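Local coordinates for protein Pre-mRNA-splicing factor SAD1 (Saccharomyces cerevisiae, PDB 4MSX) that promotes assembly of newly made U4 snRNA into the U4/U6 snRNP and is required for pre-mRNA splicing, built as a catalytically inactive deubiquitinase, at residues V198-S203 / T442-N447; L397-S402 / L467-E472; A415-V420 / T473-W478. All coordinates share one frame; numbering follows the deposited sequence.

Contact 1 of 3, residues V198-S203 / T442-N447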
loop_
_atom_site.group_PDB
_atom_site.type_symbol
_atom_site.label_atom_id
_atom_site.label_comp_id
_atom_site.label_asym_id
_atom_site.label_seq_id
_atom_site.Cartn_x
_atom_site.Cartn_y
_atom_site.Cartn_z
ATOM N N VAL A 198 1.004 -1.180 4.285
ATOM C CA VAL A 198 1.658 -2.155 3.423
ATOM C C VAL A 198 1.493 -1.772 1.913
ATOM O O VAL A 198 2.449 -1.873 1.101
ATOM C CB VAL A 198 1.078 -3.572 3.678
ATOM C CG1 VAL A 198 1.551 -4.581 2.628
ATOM C CG2 VAL A 198 1.510 -4.077 5.128
ATOM N N LEU A 199 0.287 -1.345 1.528
ATOM C CA LEU A 199 0.114 -0.943 0.127
ATOM C C LEU A 199 1.006 0.247 -0.240
ATOM O O LEU A 199 1.520 0.324 -1.378
ATOM C CB LEU A 199 -1.354 -0.578 -0.155
ATOM C CG LEU A 199 -2.276 -1.824 -0.091
ATOM C CD1 LEU A 199 -3.736 -1.343 -0.152
ATOM C CD2 LEU A 199 -1.972 -2.828 -1.241
ATOM N N LEU A 200 1.146 1.205 0.668
ATOM C CA LEU A 200 2.062 2.317 0.421
ATOM C C LEU A 200 3.533 1.818 0.292
ATOM O O LEU A 200 4.283 2.240 -0.617
ATOM C CB LEU A 200 1.971 3.349 1.573
ATOM C CG LEU A 200 0.686 4.210 1.529
ATOM C CD1 LEU A 200 0.497 4.974 2.856
ATOM C CD2 LEU A 200 0.678 5.197 0.302
ATOM N N LEU A 201 3.937 0.909 1.181
ATOM C CA LEU A 201 5.333 0.414 1.145
ATOM C C LEU A 201 5.608 -0.218 -0.189
ATOM O O LEU A 201 6.604 0.101 -0.876
ATOM C CB LEU A 201 5.614 -0.675 2.203
ATOM C CG LEU A 201 5.617 -0.236 3.651
ATOM C CD1 LEU A 201 6.214 -1.325 4.585
ATOM C CD2 LEU A 201 6.370 1.037 3.794
ATOM N N ILE A 202 4.746 -1.120 -0.605
ATOM C CA ILE A 202 5.045 -1.822 -1.828
ATOM C C ILE A 202 4.886 -0.901 -3.058
ATOM O O ILE A 202 5.650 -1.024 -4.021
ATOM C CB ILE A 202 4.252 -3.110 -1.957
ATOM C CG1 ILE A 202 4.915 -3.996 -3.018
ATOM C CG2 ILE A 202 2.769 -2.829 -2.239
ATOM C CD1 ILE A 202 4.187 -5.321 -3.244
ATOM N N SER A 203 3.951 0.052 -3.020
ATOM C CA SER A 203 3.772 0.995 -4.125
ATOM C C SER A 203 4.930 1.983 -4.265
ATOM O O SER A 203 5.064 2.640 -5.304
ATOM C CB SER A 203 2.467 1.776 -3.939
ATOM O OG SER A 203 1.372 0.909 -4.109
ATOM N N THR A 442 2.209 5.816 8.387
ATOM C CA THR A 442 3.281 5.490 7.421
ATOM C C THR A 442 3.971 6.772 7.045
ATOM O O THR A 442 3.312 7.739 6.678
ATOM C CB THR A 442 2.677 4.827 6.152
ATOM O OG1 THR A 442 1.871 3.725 6.576
ATOM C CG2 THR A 442 3.778 4.315 5.147
ATOM N N GLN A 443 5.307 6.781 7.131
ATOM C CA GLN A 443 6.078 7.938 6.706
ATOM C C GLN A 443 6.872 7.538 5.486
ATOM O O GLN A 443 7.507 6.468 5.487
ATOM C CB GLN A 443 7.076 8.329 7.820
ATOM C CG GLN A 443 6.312 8.707 9.080
ATOM C CD GLN A 443 7.200 8.879 10.314
ATOM O OE1 GLN A 443 8.299 8.297 10.412
ATOM N NE2 GLN A 443 6.694 9.650 11.293
ATOM N N LEU A 444 6.855 8.378 4.454
ATOM C CA LEU A 444 7.498 7.999 3.205
ATOM C C LEU A 444 8.389 9.107 2.707
ATOM O O LEU A 444 8.015 10.273 2.768
ATOM C CB LEU A 444 6.429 7.793 2.082
ATOM C CG LEU A 444 5.433 6.660 2.439
ATOM C CD1 LEU A 444 4.293 6.594 1.379
ATOM C CD2 LEU A 444 6.164 5.319 2.484
ATOM N N TYR A 445 9.491 8.714 2.093
ATOM C CA TYR A 445 10.510 9.703 1.684
ATOM C C TYR A 445 10.369 10.006 0.221
ATOM O O TYR A 445 10.281 9.088 -0.591
ATOM C CB TYR A 445 11.919 9.163 1.927
ATOM C CG TYR A 445 12.995 10.252 1.664
ATOM C CD1 TYR A 445 13.057 11.395 2.454
ATOM C CD2 TYR A 445 13.907 10.117 0.635
ATOM C CE1 TYR A 445 14.043 12.396 2.225
ATOM C CE2 TYR A 445 14.911 11.116 0.404
ATOM C CZ TYR A 445 14.946 12.232 1.217
ATOM O OH TYR A 445 15.879 13.206 0.998
ATOM N N ASP A 446 10.355 11.293 -0.115
ATOM C CA ASP A 446 10.379 11.716 -1.518
ATOM C C ASP A 446 11.768 12.285 -1.870
ATOM O O ASP A 446 12.118 13.342 -1.388
ATOM C CB ASP A 446 9.347 12.810 -1.777
ATOM C CG ASP A 446 9.538 13.481 -3.179
ATOM O OD1 ASP A 446 10.097 12.859 -4.108
ATOM O OD2 ASP A 446 9.108 14.638 -3.322
ATOM N N ASN A 447 12.513 11.530 -2.667
ATOM C CA ASN A 447 13.870 11.867 -3.138
ATOM C C ASN A 447 13.958 13.220 -3.817
ATOM O O ASN A 447 14.984 13.890 -3.763
ATOM C CB ASN A 447 14.283 10.867 -4.232
ATOM C CG ASN A 447 14.835 9.585 -3.671
ATOM O OD1 ASN A 447 15.388 9.576 -2.576
ATOM N ND2 ASN A 447 14.679 8.483 -4.410
#

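Contact 2 of 3, residues L397-S402 / L467-E472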
loop_
_atom_site.group_PDB
_atom_site.type_symbol
_atom_site.label_atom_id
_atom_site.label_comp_id
_atom_site.label_asym_id
_atom_site.label_seq_id
_atom_site.Cartn_x
_atom_site.Cartn_y
_atom_site.Cartn_z
ATOM N N LEU A 397 13.560 2.818 22.851
ATOM C CA LEU A 397 13.713 3.852 21.847
ATOM C C LEU A 397 14.796 3.490 20.850
ATOM O O LEU A 397 15.995 3.467 21.177
ATOM C CB LEU A 397 13.982 5.202 22.495
ATOM C CG LEU A 397 14.178 6.357 21.501
ATOM C CD1 LEU A 397 12.938 6.506 20.659
ATOM C CD2 LEU A 397 14.450 7.632 22.317
ATOM N N VAL A 398 14.377 3.204 19.616
ATOM C CA VAL A 398 15.325 2.841 18.567
ATOM C C VAL A 398 15.794 4.081 17.800
ATOM O O VAL A 398 15.003 4.791 17.130
ATOM C CB VAL A 398 14.717 1.789 17.529
ATOM C CG1 VAL A 398 15.737 1.491 16.442
ATOM C CG2 VAL A 398 14.315 0.518 18.219
ATOM N N GLU A 399 17.092 4.342 17.902
ATOM C CA GLU A 399 17.698 5.512 17.275
ATOM C C GLU A 399 18.265 5.206 15.894
ATOM O O GLU A 399 18.987 4.233 15.721
ATOM C CB GLU A 399 18.777 6.075 18.220
ATOM C CG GLU A 399 18.038 6.531 19.499
ATOM C CD GLU A 399 18.903 6.804 20.698
ATOM O OE1 GLU A 399 18.298 7.205 21.727
ATOM O OE2 GLU A 399 20.138 6.618 20.633
ATOM N N PHE A 400 17.948 6.050 14.921
ATOM C CA PHE A 400 18.440 5.846 13.576
ATOM C C PHE A 400 18.446 7.207 12.883
ATOM O O PHE A 400 17.723 8.116 13.290
ATOM C CB PHE A 400 17.548 4.856 12.803
ATOM C CG PHE A 400 16.081 5.290 12.735
ATOM C CD1 PHE A 400 15.670 6.153 11.751
ATOM C CD2 PHE A 400 15.164 4.831 13.672
ATOM C CE1 PHE A 400 14.296 6.547 11.654
ATOM C CE2 PHE A 400 13.799 5.218 13.622
ATOM C CZ PHE A 400 13.382 6.095 12.583
ATOM N N SER A 401 19.248 7.323 11.847
ATOM C CA SER A 401 19.274 8.526 11.012
ATOM C C SER A 401 18.873 8.078 9.636
ATOM O O SER A 401 18.180 7.064 9.487
ATOM C CB SER A 401 20.690 9.144 10.985
ATOM O OG SER A 401 21.610 8.271 10.324
ATOM N N SER A 402 19.301 8.781 8.598
ATOM C CA SER A 402 18.783 8.408 7.289
ATOM C C SER A 402 19.730 7.523 6.516
ATOM O O SER A 402 19.403 7.101 5.418
ATOM C CB SER A 402 18.342 9.643 6.499
ATOM O OG SER A 402 16.957 9.921 6.782
ATOM N N LEU A 467 14.136 13.820 13.256
ATOM C CA LEU A 467 13.281 13.535 14.387
ATOM C C LEU A 467 12.362 12.318 14.182
ATOM O O LEU A 467 11.585 11.962 15.084
ATOM C CB LEU A 467 12.462 14.773 14.748
ATOM C CG LEU A 467 13.333 16.028 14.982
ATOM C CD1 LEU A 467 12.435 17.212 15.280
ATOM C CD2 LEU A 467 14.366 15.791 16.108
ATOM N N LEU A 468 12.463 11.657 13.025
ATOM C CA LEU A 468 11.551 10.512 12.746
ATOM C C LEU A 468 11.637 9.464 13.839
ATOM O O LEU A 468 10.629 8.929 14.287
ATOM C CB LEU A 468 11.934 9.855 11.403
ATOM C CG LEU A 468 11.662 10.670 10.148
ATOM C CD1 LEU A 468 12.005 9.852 8.893
ATOM C CD2 LEU A 468 10.211 11.149 10.139
ATOM N N PHE A 469 12.842 9.216 14.348
ATOM C CA PHE A 469 13.017 8.122 15.293
ATOM C C PHE A 469 12.337 8.376 16.604
ATOM O O PHE A 469 12.197 7.470 17.390
ATOM C CB PHE A 469 14.489 7.821 15.534
ATOM C CG PHE A 469 15.148 8.825 16.458
ATOM C CD1 PHE A 469 15.710 9.979 15.937
ATOM C CD2 PHE A 469 15.156 8.610 17.850
ATOM C CE1 PHE A 469 16.330 10.934 16.800
ATOM C CE2 PHE A 469 15.784 9.580 18.740
ATOM C CZ PHE A 469 16.324 10.735 18.195
ATOM N N LEU A 470 11.831 9.579 16.869
ATOM C CA LEU A 470 11.138 9.755 18.165
ATOM C C LEU A 470 9.833 8.965 18.308
ATOM O O LEU A 470 9.400 8.716 19.417
ATOM C CB LEU A 470 10.826 11.229 18.404
ATOM C CG LEU A 470 12.124 12.027 18.614
ATOM C CD1 LEU A 470 11.747 13.467 18.711
ATOM C CD2 LEU A 470 12.805 11.521 19.921
ATOM N N LYS A 471 9.214 8.581 17.197
ATOM C CA LYS A 471 7.996 7.739 17.280
ATOM C C LYS A 471 8.388 6.275 17.254
ATOM O O LYS A 471 9.532 5.922 16.850
ATOM C CB LYS A 471 7.084 8.057 16.068
ATOM C CG LYS A 471 6.560 9.487 16.125
ATOM C CD LYS A 471 5.322 9.693 15.249
ATOM C CE LYS A 471 4.744 11.108 15.417
ATOM N NZ LYS A 471 3.678 11.459 14.392
ATOM N N GLU A 472 7.449 5.410 17.621
ATOM C CA GLU A 472 7.797 4.004 17.763
ATOM C C GLU A 472 7.852 3.269 16.402
ATOM O O GLU A 472 6.802 2.802 15.913
ATOM C CB GLU A 472 6.767 3.351 18.641
ATOM C CG GLU A 472 7.153 1.957 19.107
ATOM C CD GLU A 472 6.056 1.275 19.933
ATOM O OE1 GLU A 472 5.748 1.767 21.040
ATOM O OE2 GLU A 472 5.497 0.235 19.485
HETATM O O HOH W 1 12.215 4.747 16.730
HETATM O O HOH W 2 15.326 9.798 12.619
#

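Contact 3 of 3, residues A415-V420 / T473-W478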
loop_
_atom_site.group_PDB
_atom_site.type_symbol
_atom_site.label_atom_id
_atom_site.label_comp_id
_atom_site.label_asym_id
_atom_site.label_seq_id
_atom_site.Cartn_x
_atom_site.Cartn_y
_atom_site.Cartn_z
ATOM N N ALA A 415 11.214 4.397 3.976
ATOM C CA ALA A 415 9.865 4.291 4.545
ATOM C C ALA A 415 9.982 3.847 5.995
ATOM O O ALA A 415 10.876 3.039 6.338
ATOM C CB ALA A 415 9.044 3.247 3.748
ATOM N N ASN A 416 9.074 4.361 6.819
ATOM C CA ASN A 416 9.075 4.089 8.263
ATOM C C ASN A 416 7.610 3.893 8.709
ATOM O O ASN A 416 6.813 4.816 8.589
ATOM C CB ASN A 416 9.718 5.292 8.974
ATOM C CG ASN A 416 9.972 5.035 10.472
ATOM O OD1 ASN A 416 10.453 3.984 10.846
ATOM N ND2 ASN A 416 9.594 5.981 11.318
ATOM N N VAL A 417 7.244 2.684 9.142
ATOM C CA VAL A 417 5.869 2.461 9.634
ATOM C C VAL A 417 5.945 2.564 11.148
ATOM O O VAL A 417 6.724 1.848 11.780
ATOM C CB VAL A 417 5.377 1.094 9.225
ATOM C CG1 VAL A 417 3.904 0.817 9.755
ATOM C CG2 VAL A 417 5.351 1.018 7.653
ATOM N N VAL A 418 5.086 3.390 11.709
ATOM C CA VAL A 418 5.139 3.744 13.113
ATOM C C VAL A 418 3.909 3.230 13.831
ATOM O O VAL A 418 2.783 3.226 13.279
ATOM C CB VAL A 418 5.190 5.279 13.211
ATOM C CG1 VAL A 418 4.758 5.749 14.570
ATOM C CG2 VAL A 418 6.643 5.741 12.852
ATOM N N HIS A 419 4.115 2.815 15.079
ATOM C CA HIS A 419 3.039 2.266 15.880
ATOM C C HIS A 419 2.555 3.357 16.855
ATOM O O HIS A 419 3.351 3.995 17.507
ATOM C CB HIS A 419 3.544 1.047 16.665
ATOM C CG HIS A 419 2.512 0.452 17.571
ATOM N ND1 HIS A 419 2.673 0.388 18.938
ATOM C CD2 HIS A 419 1.295 -0.088 17.307
ATOM C CE1 HIS A 419 1.603 -0.175 19.476
ATOM N NE2 HIS A 419 0.755 -0.479 18.509
ATOM N N VAL A 420 1.248 3.543 16.956
ATOM C CA VAL A 420 0.655 4.594 17.786
ATOM C C VAL A 420 -0.440 3.915 18.570
ATOM O O VAL A 420 -1.194 3.086 18.013
ATOM C CB VAL A 420 0.042 5.725 16.874
ATOM C CG1 VAL A 420 -0.928 6.574 17.623
ATOM C CG2 VAL A 420 1.161 6.587 16.319
ATOM N N THR A 473 9.058 3.118 15.857
ATOM C CA THR A 473 9.254 2.454 14.571
ATOM C C THR A 473 8.942 0.951 14.694
ATOM O O THR A 473 9.294 0.271 15.693
ATOM C CB THR A 473 10.686 2.684 13.993
ATOM O OG1 THR A 473 10.747 2.074 12.709
ATOM C CG2 THR A 473 11.789 2.049 14.914
ATOM N N PHE A 474 8.222 0.427 13.704
ATOM C CA PHE A 474 7.863 -0.996 13.692
ATOM C C PHE A 474 8.458 -1.692 12.455
ATOM O O PHE A 474 9.010 -2.784 12.563
ATOM C CB PHE A 474 6.322 -1.125 13.655
ATOM C CG PHE A 474 5.823 -2.550 13.665
ATOM C CD1 PHE A 474 6.014 -3.365 14.780
ATOM C CD2 PHE A 474 5.103 -3.053 12.575
ATOM C CE1 PHE A 474 5.545 -4.673 14.798
ATOM C CE2 PHE A 474 4.625 -4.373 12.593
ATOM C CZ PHE A 474 4.824 -5.178 13.688
ATOM N N ILE A 475 8.276 -1.092 11.266
ATOM C CA ILE A 475 8.865 -1.604 10.046
ATOM C C ILE A 475 9.559 -0.478 9.289
ATOM O O ILE A 475 9.049 0.636 9.229
ATOM C CB ILE A 475 7.737 -2.162 9.076
ATOM C CG1 ILE A 475 7.379 -3.587 9.456
ATOM C CG2 ILE A 475 8.201 -2.110 7.606
ATOM C CD1 ILE A 475 6.065 -4.013 8.788
ATOM N N GLN A 476 10.695 -0.777 8.688
ATOM C CA GLN A 476 11.379 0.224 7.860
ATOM C C GLN A 476 11.791 -0.386 6.567
ATOM O O GLN A 476 12.125 -1.563 6.515
ATOM C CB GLN A 476 12.714 0.742 8.525
ATOM C CG GLN A 476 12.398 1.580 9.763
ATOM C CD GLN A 476 13.663 2.052 10.464
ATOM O OE1 GLN A 476 14.750 1.439 10.312
ATOM N NE2 GLN A 476 13.541 3.164 11.187
ATOM N N VAL A 477 11.874 0.465 5.542
ATOM C CA VAL A 477 12.360 -0.016 4.246
ATOM C C VAL A 477 13.593 0.838 3.943
ATOM O O VAL A 477 13.501 2.052 3.982
ATOM C CB VAL A 477 11.350 0.192 3.096
ATOM C CG1 VAL A 477 11.970 -0.212 1.733
ATOM C CG2 VAL A 477 10.045 -0.646 3.339
ATOM N N TRP A 478 14.715 0.169 3.721
ATOM C CA TRP A 478 16.003 0.841 3.399
ATOM C C TRP A 478 16.375 0.488 1.975
ATOM O O TRP A 478 16.176 -0.669 1.544
ATOM C CB TRP A 478 17.101 0.336 4.346
ATOM C CG TRP A 478 16.912 0.809 5.751
ATOM C CD1 TRP A 478 16.030 0.289 6.676
ATOM C CD2 TRP A 478 17.567 1.913 6.402
ATOM N NE1 TRP A 478 16.119 0.998 7.849
ATOM C CE2 TRP A 478 17.077 1.972 7.718
ATOM C CE3 TRP A 478 18.586 2.823 6.012
ATOM C CZ2 TRP A 478 17.517 2.940 8.654
ATOM C CZ3 TRP A 478 19.022 3.769 6.938
ATOM C CH2 TRP A 478 18.483 3.820 8.236
#

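Contact 1 of 3, residues V198-S203 / T442-N447
Residues 198-203, the last turns of a helix, pass over strand 442-446 with Leu200 directed at Thr442 and Leu444 and Leu201 at the flank; the two axes approach to 9.3 Å and run nearly parallel, 13° apart. No hydrogen bond crosses this interface, so side-chain packing carries it. Leu200 contributes most from the helix, and its branches divide the work. CD1 lies 4.0 Å from CB of Thr442, while CD2 meets CD1 of Leu444, also at 4.0 Å. CB of Leu200 sits beside that same Leu444 methyl, which therefore rests against both the root and one tip of the helix leucine; the two leucine side chains meet at about a right angle. Thr442 turns its methyl CG2 anti to its own backbone N, which brings it alongside CB and CD1 of Leu200. Leu201 starts off to one side, but its CD2 comes back to 4.4 Å from CG2 of Thr442 and 4.5 Å from CD2 of Leu444, a looser fit. All four residues are buried, and together the segments bury 186 Å². Other sides of the helix meet further helices: Leu199 packs on helix 222-234, Val198 and Ile202 on helix 266-280; Leu201 also reaches Ala415 and Val417 of strand 409-421, the antiparallel neighbour of strand 438-446.

Contact 2 of 3, residues L397-S402 / L467-E472
Phe469 and Phe400 pass each other in opposite directions, with CB of Phe469 over one face of the Phe400 ring. That CB is 3.6 Å from the ring centroid and 23° off the ring normal, the geometry of a CH-pi contact, and it lies offset toward the rim. The Phe469 ring thus runs back along 397-399 instead of stacking on its partner. There CG of Glu399 lies 3.9 Å from CE2 of Phe469, and CD1 of Leu397 meets the ring's edge near its plane, 4.2 Å from CD2 of Phe469. Across the ring from CE2, CE1 of Phe400 comes to 4.1 Å from CB of Leu468.

Both phenylalanines hold CG between the backbone N and the carbonyl carbon (chi1 57° in Phe400, 77° in Phe469), which goes with the two rings bypassing each other without stacking. No direct hydrogen bond joins the segments; two waters bridge the backbones instead. Water 1 lies 2.8 Å from both Val398 O and Phe469 O, bridging the two carbonyls. Water 2 sits 3.0 Å from Phe400 O and accepts from Phe469 N at 3.1 Å, lying at the edge of the Phe469 ring.

Further out, OE1 of Glu399 is hydrogen-bonded to NE2 of Gln344, and backbone bonds of Leu397 and Glu399 to Ile345 pair strand 397-399 with the parallel strand 344-346. The contact thereby fastens the 467-472 turn, which leads into strand 472-480, to strand 397-399 beside the main sheet. Phe400 packs on Thr473 and Gln476 of strand 472-480 and on Leu413 and Asn416 of strand 409-421, while Leu468 leans on Trp452 of strand 451-456.

Contact 3 of 3, residues A415-V420 / T473-W478
A classic beta bulge interrupts the antiparallel pairing of strands 415-420 and 473-478, whose short axes approach to 4.6 Å at 157°. Phe474 and Ile475 both face Val417: Phe474 N bonds to Val417 O at 2.8 Å, whereas Ile475 N reaches that oxygen only weakly, at 3.4 Å. Val417 N returns a nearly straight bond to Ile475 O (2.7 Å), and Ala415 and Val477 exchange two more. The shift by one residue makes Val418 pair with Thr473 instead of Phe474.

On the face bearing Asn416 and Gln476, Asn416 extends with CG anti to its backbone N (chi1 -171°), bringing OD1 within reach of two donors. Thr473 OG1 gives its proton in the carbonyl plane at 2.7 Å; Gln476 NE2 comes from above that plane, 51° out of it, at 3.2 Å. The same amide's OE1 accepts from Trp478 NE1 at 2.9 Å, so both the N and the O of the Gln476 amide are engaged, which fixes its rotation. A leucine here would probably leave Trp478 NE1 without this acceptor and Asn416 OD1 with Thr473 as its one remaining donor of this pair. On the other face CB of Val417 and CB of Ile475 pack at 4.0 Å, under Leu201 of helix 189-203. The bulged antiparallel pair under this helix is part of the mixed sheet of the USP domain; classic bulges commonly accentuate the twist of such strands.

How the contacts relate
All three contacts lie within the USP domain, after the zinc finger in the chain. Their segments alternate in sequence: 198-203, 397-402, 415-420, 442-447, 467-472, 473-478. Contact 3 is the middle of the set, its centre about 10 Å from that of contact 1 and about 9 Å from that of contact 2, which are themselves about 17 Å apart. Strand 409-421 neighbours both 438-446 and 472-480 in one mixed sheet. A probable hydrogen bond, Gln443 OE1 to Asn416 ND2 at 2.8 Å, links contacts 1 and 3. One sheet thus joins helix 189-203 on one face to the 467-472 loop and strand 397-399 on the other, making distant parts of the chain one USP-domain core.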